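Local coordinates for protein coatomer subunit delta (Saccharomyces cerevisiae, PDB 5FJZ) that probably works in the coatomer coat that returns dilysine-tagged proteins from the Golgi to the ER, and binds a tryptophan-motif peptide of Dsl1 through its mu-homology domain, at residues G14-I19 / E43-D48; N55-D60 / S243-N248; Q136-I141 / P212-L217; F157-F162 / L205-E210. All blocks are in the same frame, centred on the assembly; numbering follows the deposited sequence. Where two conformers were deposited one is given.

Contact 1 (G14-I19 / E43-D48); sequences GILISI and ELRIND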
loop_
_atom_site.group_PDB
_atom_site.type_symbol
_atom_site.label_atom_id
_atom_site.label_comp_id
_atom_site.label_asym_id
_atom_site.label_seq_id
_atom_site.Cartn_x
_atom_site.Cartn_y
_atom_site.Cartn_z
ATOM N N GLY A 14 -18.105 -29.027 4.725
ATOM C CA GLY A 14 -17.046 -29.972 4.453
ATOM C C GLY A 14 -16.032 -29.433 3.468
ATOM O O GLY A 14 -14.863 -29.105 3.809
ATOM N N ILE A 15 -16.456 -29.348 2.229
ATOM C CA ILE A 15 -15.730 -28.675 1.154
ATOM C C ILE A 15 -16.552 -27.507 0.658
ATOM O O ILE A 15 -17.714 -27.671 0.281
ATOM C CB ILE A 15 -15.430 -29.602 -0.046
ATOM C CG1 ILE A 15 -14.448 -30.700 0.410
ATOM C CG2 ILE A 15 -14.801 -28.828 -1.192
ATOM C CD1 ILE A 15 -14.120 -31.734 -0.616
ATOM N N LEU A 16 -15.914 -26.328 0.574
ATOM C CA LEU A 16 -16.534 -25.181 -0.055
ATOM C C LEU A 16 -15.596 -24.573 -1.021
ATOM O O LEU A 16 -14.466 -24.182 -0.638
ATOM C CB LEU A 16 -16.985 -24.137 0.999
ATOM C CG LEU A 16 -17.617 -22.861 0.446
ATOM C CD1 LEU A 16 -18.991 -23.142 -0.196
ATOM C CD2 LEU A 16 -17.835 -21.893 1.581
ATOM N N ILE A 17 -16.047 -24.451 -2.289
ATOM C CA ILE A 17 -15.243 -23.871 -3.338
ATOM C C ILE A 17 -15.806 -22.502 -3.700
ATOM O O ILE A 17 -17.015 -22.364 -3.903
ATOM C CB ILE A 17 -15.222 -24.803 -4.594
ATOM C CG1 ILE A 17 -14.501 -26.127 -4.281
ATOM C CG2 ILE A 17 -14.600 -24.072 -5.756
ATOM C CD1 ILE A 17 -14.862 -27.213 -5.260
ATOM N N SER A 18 -14.942 -21.472 -3.729
ATOM C CA SER A 18 -15.352 -20.120 -4.038
ATOM C C SER A 18 -14.670 -19.692 -5.317
ATOM O O SER A 18 -13.448 -19.747 -5.430
ATOM C CB SER A 18 -14.999 -19.177 -2.895
ATOM O OG SER A 18 -15.417 -17.875 -3.220
ATOM N N ILE A 19 -15.470 -19.246 -6.318
ATOM C CA ILE A 19 -14.904 -18.753 -7.530
ATOM C C ILE A 19 -15.174 -17.253 -7.568
ATOM O O ILE A 19 -16.375 -16.816 -7.657
ATOM C CB ILE A 19 -15.560 -19.451 -8.737
ATOM C CG1 ILE A 19 -15.329 -20.971 -8.669
ATOM C CG2 ILE A 19 -15.027 -18.918 -10.055
ATOM C CD1 ILE A 19 -16.148 -21.779 -9.677
ATOM N N GLU A 43 -10.766 -20.462 -4.760
ATOM C CA GLU A 43 -10.404 -20.716 -3.384
ATOM C C GLU A 43 -11.091 -21.983 -2.905
ATOM O O GLU A 43 -12.276 -22.251 -3.211
ATOM C CB GLU A 43 -10.843 -19.577 -2.492
ATOM C CG GLU A 43 -10.042 -18.316 -2.702
ATOM C CD GLU A 43 -10.486 -17.164 -1.815
ATOM O OE1 GLU A 43 -11.475 -17.294 -1.068
ATOM O OE2 GLU A 43 -9.844 -16.116 -1.880
ATOM N N LEU A 44 -10.353 -22.766 -2.149
ATOM C CA LEU A 44 -10.830 -23.989 -1.534
ATOM C C LEU A 44 -10.797 -23.877 -0.016
ATOM O O LEU A 44 -9.777 -23.468 0.521
ATOM C CB LEU A 44 -9.887 -25.142 -2.039
ATOM C CG LEU A 44 -10.123 -26.528 -1.468
ATOM C CD1 LEU A 44 -11.515 -26.974 -1.824
ATOM C CD2 LEU A 44 -9.058 -27.488 -2.020
ATOM N N ARG A 45 -11.905 -24.201 0.641
ATOM C CA ARG A 45 -12.002 -24.313 2.080
ATOM C C ARG A 45 -12.391 -25.763 2.384
ATOM O O ARG A 45 -13.396 -26.308 1.864
ATOM C CB ARG A 45 -12.987 -23.373 2.656
ATOM C CG ARG A 45 -12.599 -21.902 2.747
ATOM C CD ARG A 45 -13.786 -21.018 3.103
ATOM N NE ARG A 45 -14.459 -21.415 4.343
ATOM C CZ ARG A 45 -15.620 -20.905 4.803
ATOM N NH1 ARG A 45 -16.236 -19.980 4.120
ATOM N NH2 ARG A 45 -16.157 -21.321 5.938
ATOM N N ILE A 46 -11.633 -26.372 3.263
ATOM C CA ILE A 46 -11.929 -27.687 3.767
ATOM C C ILE A 46 -11.947 -27.732 5.288
ATOM O O ILE A 46 -11.031 -27.254 5.944
ATOM C CB ILE A 46 -10.946 -28.719 3.240
ATOM C CG1 ILE A 46 -10.992 -28.708 1.710
ATOM C CG2 ILE A 46 -11.343 -30.107 3.729
ATOM C CD1 ILE A 46 -10.003 -29.623 1.064
ATOM N N ASN A 47 -13.023 -28.260 5.867
ATOM C CA ASN A 47 -13.110 -28.258 7.310
ATOM C C ASN A 47 -13.374 -29.630 7.893
ATOM O O ASN A 47 -13.589 -29.739 9.084
ATOM C CB ASN A 47 -14.100 -27.209 7.795
ATOM C CG ASN A 47 -15.533 -27.570 7.526
ATOM O OD1 ASN A 47 -15.881 -28.665 7.016
ATOM N ND2 ASN A 47 -16.378 -26.703 7.982
ATOM N N ASP A 48 -13.243 -30.660 7.059
ATOM C CA ASP A 48 -13.381 -32.087 7.485
ATOM C C ASP A 48 -12.190 -32.841 6.988
ATOM O O ASP A 48 -11.963 -32.964 5.778
ATOM C CB ASP A 48 -14.695 -32.619 6.921
ATOM C CG ASP A 48 -14.950 -34.122 7.214
ATOM O OD1 ASP A 48 -14.060 -34.877 7.724
ATOM O OD2 ASP A 48 -16.094 -34.530 6.900
#
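L44 reaches across to both I15 and I17, crossing each at a slant. Its CG lies anti to the backbone N (chi1 176°), which carries the isobutyl end back toward the other strand and sets CD1 3.8 Å from I15 CG2 and 4.0 Å from I17 CG1. I15 and I46 behave differently: they point the same way as neighbours, with I15 CG1 4.2 Å from I46 CG1. Beta-branched isoleucine suits such extended backbone, and on this face, where I17 also touches L56 and V244, the aliphatic groups are buried.

The other face is mixed. L16 and R45 also stand side by side, and a bend at chi3 (56°) turns the guanidinium so that L16 CD2 lies over one of its faces, 3.6 Å from R45 NH1. The methyl needs no polar partner, and the guanidinium keeps its N-H groups for others: NE forms a salt bridge with D101 and NH1 bonds the P10 carbonyl. Farther along, S18 and E43 meet through their CB atoms; E43 OE1 forms a salt bridge with K20, and E43 also packs on the backbone of the bound peptide.

Backbone bonds join L16 with R45 and S18 with E43 in both directions; L16 N to R45 O is 2.8 Å. At the strand end N47 N still bonds G14 O at 2.9 Å, and N47 ND2 is held by the carbonyl of N12. The short strand axes run antiparallel, 164° between their directions. This is the open end of the beta hairpin of strands 15-27 and 33-46, in the long mixed sheet of the mu-homology domain.

Contact 2 (N55-D60 / S243-N248); sequences NLKLAD and SVVMAN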
loop_
_atom_site.group_PDB
_atom_site.type_symbol
_atom_site.label_atom_id
_atom_site.label_comp_id
_atom_site.label_asym_id
_atom_site.label_seq_id
_atom_site.Cartn_x
_atom_site.Cartn_y
_atom_site.Cartn_z
ATOM N N ASN A 55 -9.283 -33.975 -4.891
ATOM C CA ASN A 55 -8.900 -33.278 -6.069
ATOM C C ASN A 55 -10.130 -32.695 -6.733
ATOM O O ASN A 55 -11.242 -33.212 -6.595
ATOM C CB ASN A 55 -8.244 -34.179 -7.129
ATOM C CG ASN A 55 -6.823 -34.638 -6.783
ATOM O OD1 ASN A 55 -6.178 -34.245 -5.775
ATOM N ND2 ASN A 55 -6.347 -35.514 -7.610
ATOM N N LEU A 56 -9.967 -31.553 -7.398
ATOM C CA LEU A 56 -11.131 -30.819 -7.959
ATOM C C LEU A 56 -11.056 -30.992 -9.441
ATOM O O LEU A 56 -9.999 -30.854 -9.981
ATOM C CB LEU A 56 -10.983 -29.304 -7.699
ATOM C CG LEU A 56 -11.360 -28.677 -6.363
ATOM C CD1 LEU A 56 -11.206 -29.538 -5.134
ATOM C CD2 LEU A 56 -10.700 -27.307 -6.204
ATOM N N LYS A 57 -12.180 -31.327 -10.084
ATOM C CA LYS A 57 -12.212 -31.406 -11.544
ATOM C C LYS A 57 -12.957 -30.194 -12.031
ATOM O O LYS A 57 -14.093 -29.991 -11.662
ATOM C CB LYS A 57 -12.929 -32.659 -12.065
ATOM C CG LYS A 57 -12.043 -33.882 -12.188
ATOM C CD LYS A 57 -12.835 -35.078 -12.740
ATOM C CE LYS A 57 -12.112 -36.404 -12.508
ATOM N NZ LYS A 57 -13.089 -37.528 -12.563
ATOM N N LEU A 58 -12.301 -29.382 -12.850
ATOM C CA LEU A 58 -12.985 -28.219 -13.390
ATOM C C LEU A 58 -13.941 -28.656 -14.484
ATOM O O LEU A 58 -13.694 -29.664 -15.127
ATOM C CB LEU A 58 -11.974 -27.270 -13.952
ATOM C CG LEU A 58 -10.827 -26.778 -13.001
ATOM C CD1 LEU A 58 -9.941 -25.777 -13.612
ATOM C CD2 LEU A 58 -11.372 -26.189 -11.729
ATOM N N ALA A 59 -14.961 -27.841 -14.744
ATOM C CA ALA A 59 -15.976 -28.132 -15.800
ATOM C C ALA A 59 -15.337 -28.305 -17.174
ATOM O O ALA A 59 -14.305 -27.696 -17.546
ATOM C CB ALA A 59 -17.013 -27.046 -15.913
ATOM N N ASP A 60 -15.880 -29.276 -17.898
ATOM C CA ASP A 60 -15.305 -29.665 -19.185
ATOM C C ASP A 60 -15.367 -28.480 -20.154
ATOM O O ASP A 60 -14.564 -28.388 -21.112
ATOM C CB ASP A 60 -16.104 -30.839 -19.717
ATOM C CG ASP A 60 -15.735 -32.164 -19.064
ATOM O OD1 ASP A 60 -14.501 -32.389 -18.883
ATOM O OD2 ASP A 60 -16.652 -32.996 -18.798
ATOM N N SER A 243 -16.727 -31.897 -10.661
ATOM C CA SER A 243 -16.873 -32.759 -9.519
ATOM C C SER A 243 -15.677 -32.551 -8.599
ATOM O O SER A 243 -14.643 -31.929 -8.952
ATOM C CB SER A 243 -16.915 -34.234 -9.915
ATOM O OG SER A 243 -15.711 -34.548 -10.619
ATOM N N VAL A 244 -15.834 -33.135 -7.424
ATOM C CA VAL A 244 -14.738 -33.296 -6.504
ATOM C C VAL A 244 -14.634 -34.824 -6.172
ATOM O O VAL A 244 -15.635 -35.483 -5.917
ATOM C CB VAL A 244 -15.010 -32.491 -5.226
ATOM C CG1 VAL A 244 -13.851 -32.710 -4.234
ATOM C CG2 VAL A 244 -15.127 -30.993 -5.497
ATOM N N VAL A 245 -13.399 -35.285 -6.023
ATOM C CA VAL A 245 -13.065 -36.643 -6.106
ATOM C C VAL A 245 -11.919 -36.917 -5.110
ATOM O O VAL A 245 -11.097 -36.061 -4.857
ATOM C CB VAL A 245 -12.688 -36.764 -7.619
ATOM C CG1 VAL A 245 -11.273 -37.216 -7.890
ATOM C CG2 VAL A 245 -13.809 -37.359 -8.436
ATOM N N MET A 246 -11.849 -38.143 -4.618
ATOM C CA MET A 246 -10.709 -38.622 -3.846
ATOM C C MET A 246 -9.493 -38.591 -4.715
ATOM O O MET A 246 -9.569 -38.983 -5.885
ATOM C CB MET A 246 -10.974 -40.056 -3.340
ATOM C CG MET A 246 -11.949 -40.132 -2.184
ATOM S SD MET A 246 -11.173 -39.464 -0.695
ATOM C CE MET A 246 -10.028 -40.802 -0.257
ATOM N N ALA A 247 -8.374 -38.126 -4.156
ATOM C CA ALA A 247 -7.165 -37.953 -4.913
ATOM C C ALA A 247 -6.661 -39.295 -5.411
ATOM O O ALA A 247 -6.057 -39.369 -6.469
ATOM C CB ALA A 247 -6.072 -37.266 -4.110
ATOM N N ASN A 248 -6.901 -40.351 -4.651
ATOM C CA ASN A 248 -6.387 -41.663 -5.030
ATOM C C ASN A 248 -7.396 -42.555 -5.761
ATOM O O ASN A 248 -7.042 -43.598 -6.286
ATOM C CB ASN A 248 -5.726 -42.299 -3.816
ATOM C CG ASN A 248 -4.226 -42.004 -3.793
ATOM O OD1 ASN A 248 -3.706 -41.192 -2.997
ATOM N ND2 ASN A 248 -3.524 -42.636 -4.725
#
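K57 lies along S243, its hydrogen-bonded partner in the antiparallel pair. The side chain starts close in: K57 CB is 3.6 Å from S243 O and CG lies 4.0 Å from S243 OG. K57 CD passes the same S243 OG at 3.6 Å as the chain runs on extended. K57 NZ ends 4.2 Å from V245 CG2, where the lysine crosses the valine at a slant. A long aliphatic stem with a charged end suits this partly exposed place, since its methylenes pack on S243 and the charge is carried on to end beside V245. S243 is small enough to leave room for that stem, and its OG, held between the backbone N and the carbonyl carbon (chi1 58°), faces it.

On the other face L56 and V244 point the same way, with L56 CD1 4.2 Å from V244 CG2. Both are buried against I17 of strand 15-27, which explains why they are aliphatic.

The backbones are joined by K57 N to S243 O at 2.8 Å and by N55 and V245 bonding each other both ways; the return bond from S243 N to K57 O is weak, at 3.4 Å. Beyond the last pair, the N55 side chain packs on A247. Strand 54-58 is the middle of a three-stranded antiparallel sheet, flanked by 87-88 and 241-246, that packs face to face on the long sheet as one layer of a beta sandwich.

Contact 3 (Q136-I141 / P212-L217); sequences QGFDVI and PYEDAL
With its CG anti to the carbonyl carbon (chi1 -59°), F138 leans out of its strand toward the turn at 214-217, and L217, whose CG takes the same position (chi1 -63°), reaches back to meet it. The ring packs against the start of the turn. E214 CA stands over one face, 4.2 Å from the centroid of the F138 ring, in a CH-pi contact, and F138 CZ comes within 3.4 Å of E214 N. E214 CB sits 4.0 Å from F138 CE2; the two side chains cross at about a right angle, with the carboxylate plane 70° from the ring plane.

F138 belongs to strand 137-146 of a four-stranded antiparallel sheet, whereas 212-217 is the loop that leaves strand 202-210 of that sheet to enter strand 220-229 of the long mixed one. A 3-10 turn, with L217 N bonded to E214 O, shapes this crossing.

L217 CD1 fits between two residues of the strand, 3.9 Å from F138 CB and 4.1 Å from V140 CG2. V140 and L217 meet tip to tip, and the branched leucine end also rests on V129 and I209, an apolar setting that suits it. Y213 makes a cation-pi contact with R91 of a third subunit; D215 forms salt bridges to the same R91 and to R29 of its own chain.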
loop_
_atom_site.group_PDB
_atom_site.type_symbol
_atom_site.label_atom_id
_atom_site.label_comp_id
_atom_site.label_asym_id
_atom_site.label_seq_id
_atom_site.Cartn_x
_atom_site.Cartn_y
_atom_site.Cartn_z
ATOM N N GLN A 136 -26.491 25.498 -8.020
ATOM C CA GLN A 136 -25.213 25.990 -8.567
ATOM C C GLN A 136 -24.316 24.788 -8.960
ATOM O O GLN A 136 -23.354 24.381 -8.267
ATOM C CB GLN A 136 -24.560 26.915 -7.570
ATOM C CG GLN A 136 -23.311 27.659 -8.099
ATOM C CD GLN A 136 -23.462 28.561 -9.360
ATOM O OE1 GLN A 136 -23.016 29.723 -9.339
ATOM N NE2 GLN A 136 -24.007 28.028 -10.469
ATOM N N GLY A 137 -24.650 24.216 -10.105
ATOM C CA GLY A 137 -24.097 22.903 -10.434
ATOM C C GLY A 137 -24.805 22.316 -11.616
ATOM O O GLY A 137 -25.092 23.039 -12.564
ATOM N N PHE A 138 -24.989 21.005 -11.585
ATOM C CA PHE A 138 -25.208 20.276 -12.800
ATOM C C PHE A 138 -26.283 19.206 -12.743
ATOM O O PHE A 138 -26.482 18.555 -11.748
ATOM C CB PHE A 138 -23.880 19.673 -13.273
ATOM C CG PHE A 138 -22.783 20.692 -13.538
ATOM C CD1 PHE A 138 -22.012 21.164 -12.508
ATOM C CD2 PHE A 138 -22.568 21.202 -14.831
ATOM C CE1 PHE A 138 -21.036 22.123 -12.707
ATOM C CE2 PHE A 138 -21.563 22.139 -15.061
ATOM C CZ PHE A 138 -20.814 22.614 -13.984
ATOM N N ASP A 139 -26.988 19.055 -13.874
ATOM C CA ASP A 139 -27.968 18.048 -14.091
ATOM C C ASP A 139 -27.219 16.902 -14.807
ATOM O O ASP A 139 -26.664 17.054 -15.902
ATOM C CB ASP A 139 -29.183 18.523 -14.938
ATOM C CG ASP A 139 -30.012 19.608 -14.273
ATOM O OD1 ASP A 139 -30.086 19.764 -13.044
ATOM O OD2 ASP A 139 -30.661 20.359 -15.002
ATOM N N VAL A 140 -27.083 15.792 -14.099
ATOM C CA VAL A 140 -26.360 14.656 -14.539
ATOM C C VAL A 140 -27.255 13.542 -14.900
ATOM O O VAL A 140 -28.206 13.239 -14.162
ATOM C CB VAL A 140 -25.426 14.140 -13.406
ATOM C CG1 VAL A 140 -24.623 12.947 -13.861
ATOM C CG2 VAL A 140 -24.485 15.259 -12.942
ATOM N N ILE A 141 -26.913 12.835 -15.975
ATOM C CA ILE A 141 -27.556 11.606 -16.312
ATOM C C ILE A 141 -26.474 10.532 -16.526
ATOM O O ILE A 141 -25.554 10.692 -17.331
ATOM C CB ILE A 141 -28.417 11.739 -17.636
ATOM C CG1 ILE A 141 -29.519 12.773 -17.452
ATOM C CG2 ILE A 141 -28.961 10.368 -18.061
ATOM C CD1 ILE A 141 -30.441 12.990 -18.668
ATOM N N PRO A 212 -18.198 22.905 -8.666
ATOM C CA PRO A 212 -17.668 24.175 -9.147
ATOM C C PRO A 212 -17.447 24.272 -10.647
ATOM O O PRO A 212 -17.499 25.370 -11.194
ATOM C CB PRO A 212 -16.331 24.314 -8.389
ATOM C CG PRO A 212 -15.980 22.962 -7.884
ATOM C CD PRO A 212 -17.272 22.206 -7.769
ATOM N N TYR A 213 -17.169 23.151 -11.305
ATOM C CA TYR A 213 -17.051 23.093 -12.778
ATOM C C TYR A 213 -17.266 21.635 -13.154
ATOM O O TYR A 213 -17.174 20.768 -12.310
ATOM C CB TYR A 213 -15.730 23.639 -13.309
ATOM C CG TYR A 213 -14.535 23.071 -12.576
ATOM C CD1 TYR A 213 -13.941 21.907 -13.027
ATOM C CD2 TYR A 213 -14.016 23.694 -11.432
ATOM C CE1 TYR A 213 -12.889 21.329 -12.360
ATOM C CE2 TYR A 213 -12.948 23.143 -10.762
ATOM C CZ TYR A 213 -12.381 21.966 -11.247
ATOM O OH TYR A 213 -11.334 21.417 -10.636
ATOM N N GLU A 214 -17.679 21.420 -14.410
ATOM C CA GLU A 214 -18.047 20.135 -14.943
ATOM C C GLU A 214 -17.002 19.043 -14.649
ATOM O O GLU A 214 -17.364 17.954 -14.217
ATOM C CB GLU A 214 -18.296 20.273 -16.432
ATOM C CG GLU A 214 -18.814 19.014 -17.070
ATOM C CD GLU A 214 -19.495 19.278 -18.397
ATOM O OE1 GLU A 214 -20.069 20.364 -18.609
ATOM O OE2 GLU A 214 -19.446 18.395 -19.248
ATOM N N ASP A 215 -15.726 19.348 -14.845
ATOM C CA ASP A 215 -14.651 18.336 -14.727
ATOM C C ASP A 215 -14.488 17.825 -13.276
ATOM O O ASP A 215 -13.974 16.742 -13.094
ATOM C CB ASP A 215 -13.309 18.802 -15.248
ATOM C CG ASP A 215 -13.269 19.023 -16.747
ATOM O OD1 ASP A 215 -13.986 18.325 -17.500
ATOM O OD2 ASP A 215 -12.510 19.930 -17.161
ATOM N N ALA A 216 -15.038 18.538 -12.302
ATOM C CA ALA A 216 -15.002 18.178 -10.906
ATOM C C ALA A 216 -15.927 17.035 -10.574
ATOM O O ALA A 216 -15.816 16.379 -9.526
ATOM C CB ALA A 216 -15.426 19.372 -10.056
ATOM N N LEU A 217 -16.863 16.770 -11.489
ATOM C CA LEU A 217 -17.790 15.696 -11.285
ATOM C C LEU A 217 -17.131 14.350 -11.592
ATOM O O LEU A 217 -17.765 13.325 -11.420
ATOM C CB LEU A 217 -19.018 15.889 -12.202
ATOM C CG LEU A 217 -19.929 17.093 -12.043
ATOM C CD1 LEU A 217 -20.861 17.163 -13.275
ATOM C CD2 LEU A 217 -20.748 16.957 -10.799
#

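Contact 4 (F157-F162 / L205-E210); sequences FTIPVF and LAFTIE
F157 against L205 and I159 against F207 are the aromatic-aliphatic pairs of this contact. F157 and L205 run antiparallel past one another, leaving F157 CD1 3.7 Å from L205 CD2. I159 and F207 come from opposite sides: the far end of the F207 ring, CZ, lies 3.9 Å from I159 CD1 and equally far from CG1. F207 holds its ring between the backbone N and the carbonyl carbon (chi1 56°), and from there the ring extends across the gap between the strands. Large rings suit these places because the strand axes stay 10.9 Å apart, a distance that long side chains must fill.

Purely aliphatic packing follows toward the end of the strands. I209 keeps CG1 anti to its N (chi1 -170°), which extends CD1 outward until it meets V161 CG2 tip to tip at 3.5 Å; the same CD1 also lies 4.1 Å from I159 CB. V161 comes into line through an inverse gamma turn centred on P160, closed by V161 N to I159 O at 2.9 Å.

Contact with the backbone is slight: V161 CG2 also lies 3.8 Å from E210 O. No hydrogen bond crosses between the segments; the buried threonines on the far side of each strand bond elsewhere, T158 to S191 and T208 to D139 and N170. F162 packs on an aromatic side chain of the bound peptide and on P98 of a second subunit. Strands 155-159 and 202-210 come from different sheets and run 28° apart, their apolar faces opposed, as in the core of an aligned beta sandwich, here at one end of the mu-homology domain.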
loop_
_atom_site.group_PDB
_atom_site.type_symbol
_atom_site.label_atom_id
_atom_site.label_comp_id
_atom_site.label_asym_id
_atom_site.label_seq_id
_atom_site.Cartn_x
_atom_site.Cartn_y
_atom_site.Cartn_z
ATOM N N PHE A 157 -23.442 4.528 -7.184
ATOM C CA PHE A 157 -22.667 5.512 -7.963
ATOM C C PHE A 157 -22.099 6.617 -7.084
ATOM O O PHE A 157 -22.839 7.183 -6.240
ATOM C CB PHE A 157 -23.591 6.131 -9.047
ATOM C CG PHE A 157 -24.203 5.110 -9.953
ATOM C CD1 PHE A 157 -25.389 4.448 -9.551
ATOM C CD2 PHE A 157 -23.675 4.853 -11.173
ATOM C CE1 PHE A 157 -25.938 3.455 -10.360
ATOM C CE2 PHE A 157 -24.197 3.881 -11.997
ATOM C CZ PHE A 157 -25.362 3.214 -11.596
ATOM N N THR A 158 -20.823 6.892 -7.226
ATOM C CA THR A 158 -20.136 7.890 -6.374
ATOM C C THR A 158 -19.601 9.011 -7.254
ATOM O O THR A 158 -18.935 8.798 -8.233
ATOM C CB THR A 158 -19.035 7.261 -5.464
ATOM O OG1 THR A 158 -19.734 6.320 -4.667
ATOM C CG2 THR A 158 -18.376 8.341 -4.608
ATOM N N ILE A 159 -19.932 10.231 -6.868
ATOM C CA ILE A 159 -19.512 11.430 -7.471
ATOM C C ILE A 159 -18.574 12.112 -6.502
ATOM O O ILE A 159 -18.953 12.350 -5.339
ATOM C CB ILE A 159 -20.722 12.428 -7.753
ATOM C CG1 ILE A 159 -21.868 11.691 -8.396
ATOM C CG2 ILE A 159 -20.214 13.570 -8.614
ATOM C CD1 ILE A 159 -21.509 10.991 -9.701
ATOM N N PRO A 160 -17.347 12.501 -6.954
ATOM C CA PRO A 160 -16.272 13.052 -6.050
ATOM C C PRO A 160 -16.369 14.546 -5.642
ATOM O O PRO A 160 -15.387 15.299 -5.710
ATOM C CB PRO A 160 -15.028 12.798 -6.816
ATOM C CG PRO A 160 -15.480 12.919 -8.238
ATOM C CD PRO A 160 -16.833 12.262 -8.287
ATOM N N VAL A 161 -17.520 14.899 -5.095
ATOM C CA VAL A 161 -17.796 16.252 -4.678
ATOM C C VAL A 161 -18.520 16.138 -3.370
ATOM O O VAL A 161 -19.055 15.078 -3.028
ATOM C CB VAL A 161 -18.587 17.055 -5.742
ATOM C CG1 VAL A 161 -17.774 17.255 -6.970
ATOM C CG2 VAL A 161 -19.884 16.417 -6.068
ATOM N N PHE A 162 -18.497 17.212 -2.601
ATOM C CA PHE A 162 -19.191 17.235 -1.312
ATOM C C PHE A 162 -20.052 18.509 -1.272
ATOM O O PHE A 162 -19.546 19.557 -0.838
ATOM C CB PHE A 162 -18.158 17.353 -0.144
ATOM C CG PHE A 162 -17.272 16.143 0.010
ATOM C CD1 PHE A 162 -16.207 15.969 -0.841
ATOM C CD2 PHE A 162 -17.589 15.158 0.878
ATOM C CE1 PHE A 162 -15.431 14.823 -0.780
ATOM C CE2 PHE A 162 -16.854 13.992 0.932
ATOM C CZ PHE A 162 -15.760 13.833 0.114
ATOM N N LEU A 205 -29.822 6.843 -14.351
ATOM C CA LEU A 205 -29.966 7.610 -13.086
ATOM C C LEU A 205 -29.735 9.072 -13.376
ATOM O O LEU A 205 -28.660 9.466 -13.865
ATOM C CB LEU A 205 -28.917 7.097 -12.064
ATOM C CG LEU A 205 -28.775 7.874 -10.766
ATOM C CD1 LEU A 205 -30.046 7.828 -9.948
ATOM C CD2 LEU A 205 -27.636 7.337 -9.856
ATOM N N ALA A 206 -30.621 9.920 -12.849
ATOM C CA ALA A 206 -30.547 11.305 -13.093
ATOM C C ALA A 206 -30.693 12.114 -11.831
ATOM O O ALA A 206 -31.560 11.828 -10.996
ATOM C CB ALA A 206 -31.660 11.691 -14.152
ATOM N N PHE A 207 -29.853 13.116 -11.677
ATOM C CA PHE A 207 -29.851 13.956 -10.479
ATOM C C PHE A 207 -29.212 15.253 -10.745
ATOM O O PHE A 207 -28.502 15.420 -11.752
ATOM C CB PHE A 207 -29.180 13.196 -9.296
ATOM C CG PHE A 207 -27.819 12.745 -9.623
ATOM C CD1 PHE A 207 -27.607 11.612 -10.424
ATOM C CD2 PHE A 207 -26.768 13.488 -9.301
ATOM C CE1 PHE A 207 -26.307 11.222 -10.779
ATOM C CE2 PHE A 207 -25.485 13.127 -9.673
ATOM C CZ PHE A 207 -25.252 11.968 -10.398
ATOM N N THR A 208 -29.408 16.196 -9.811
ATOM C CA THR A 208 -28.759 17.428 -9.813
ATOM C C THR A 208 -27.870 17.563 -8.577
ATOM O O THR A 208 -28.303 17.264 -7.502
ATOM C CB THR A 208 -29.821 18.563 -9.792
ATOM O OG1 THR A 208 -30.688 18.417 -10.940
ATOM C CG2 THR A 208 -29.135 19.899 -9.911
ATOM N N ILE A 209 -26.668 17.979 -8.797
ATOM C CA ILE A 209 -25.656 18.059 -7.759
ATOM C C ILE A 209 -24.842 19.298 -7.971
ATOM O O ILE A 209 -24.528 19.678 -9.097
ATOM C CB ILE A 209 -24.765 16.765 -7.744
ATOM C CG1 ILE A 209 -23.864 16.734 -6.501
ATOM C CG2 ILE A 209 -23.927 16.651 -9.006
ATOM C CD1 ILE A 209 -23.228 15.329 -6.269
ATOM N N GLU A 210 -24.453 19.956 -6.868
ATOM C CA GLU A 210 -23.540 21.125 -6.917
ATOM C C GLU A 210 -22.093 20.730 -7.161
ATOM O O GLU A 210 -21.619 19.823 -6.521
ATOM C CB GLU A 210 -23.541 21.886 -5.592
ATOM C CG GLU A 210 -24.759 22.746 -5.339
ATOM C CD GLU A 210 -24.592 23.607 -4.095
ATOM O OE1 GLU A 210 -23.646 23.352 -3.292
ATOM O OE2 GLU A 210 -25.408 24.541 -3.927
#

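How the contacts relate
The four contacts occupy the two ends of one elongated mu-homology domain. Contacts 1 and 2, with centres 13 Å apart, touch through I17 and L56 and lie at one end; contacts 3 and 4, with centres 8 Å apart, use the neighbouring strands 137-146 (contact 3) and 202-210 (contact 4) at the other. Contacts 1 and 4 are about 41 Å apart by centres, yet both reach the same long mixed sheet, which therefore runs through both ends and links the two sandwich-like halves. Along the chain contact 1 closes first; contact 2 then spans a long insertion that contains contact 3, and contact 4 lies within contact 3. The first half also takes in strands 241-246 and 257-269, which follow the second half.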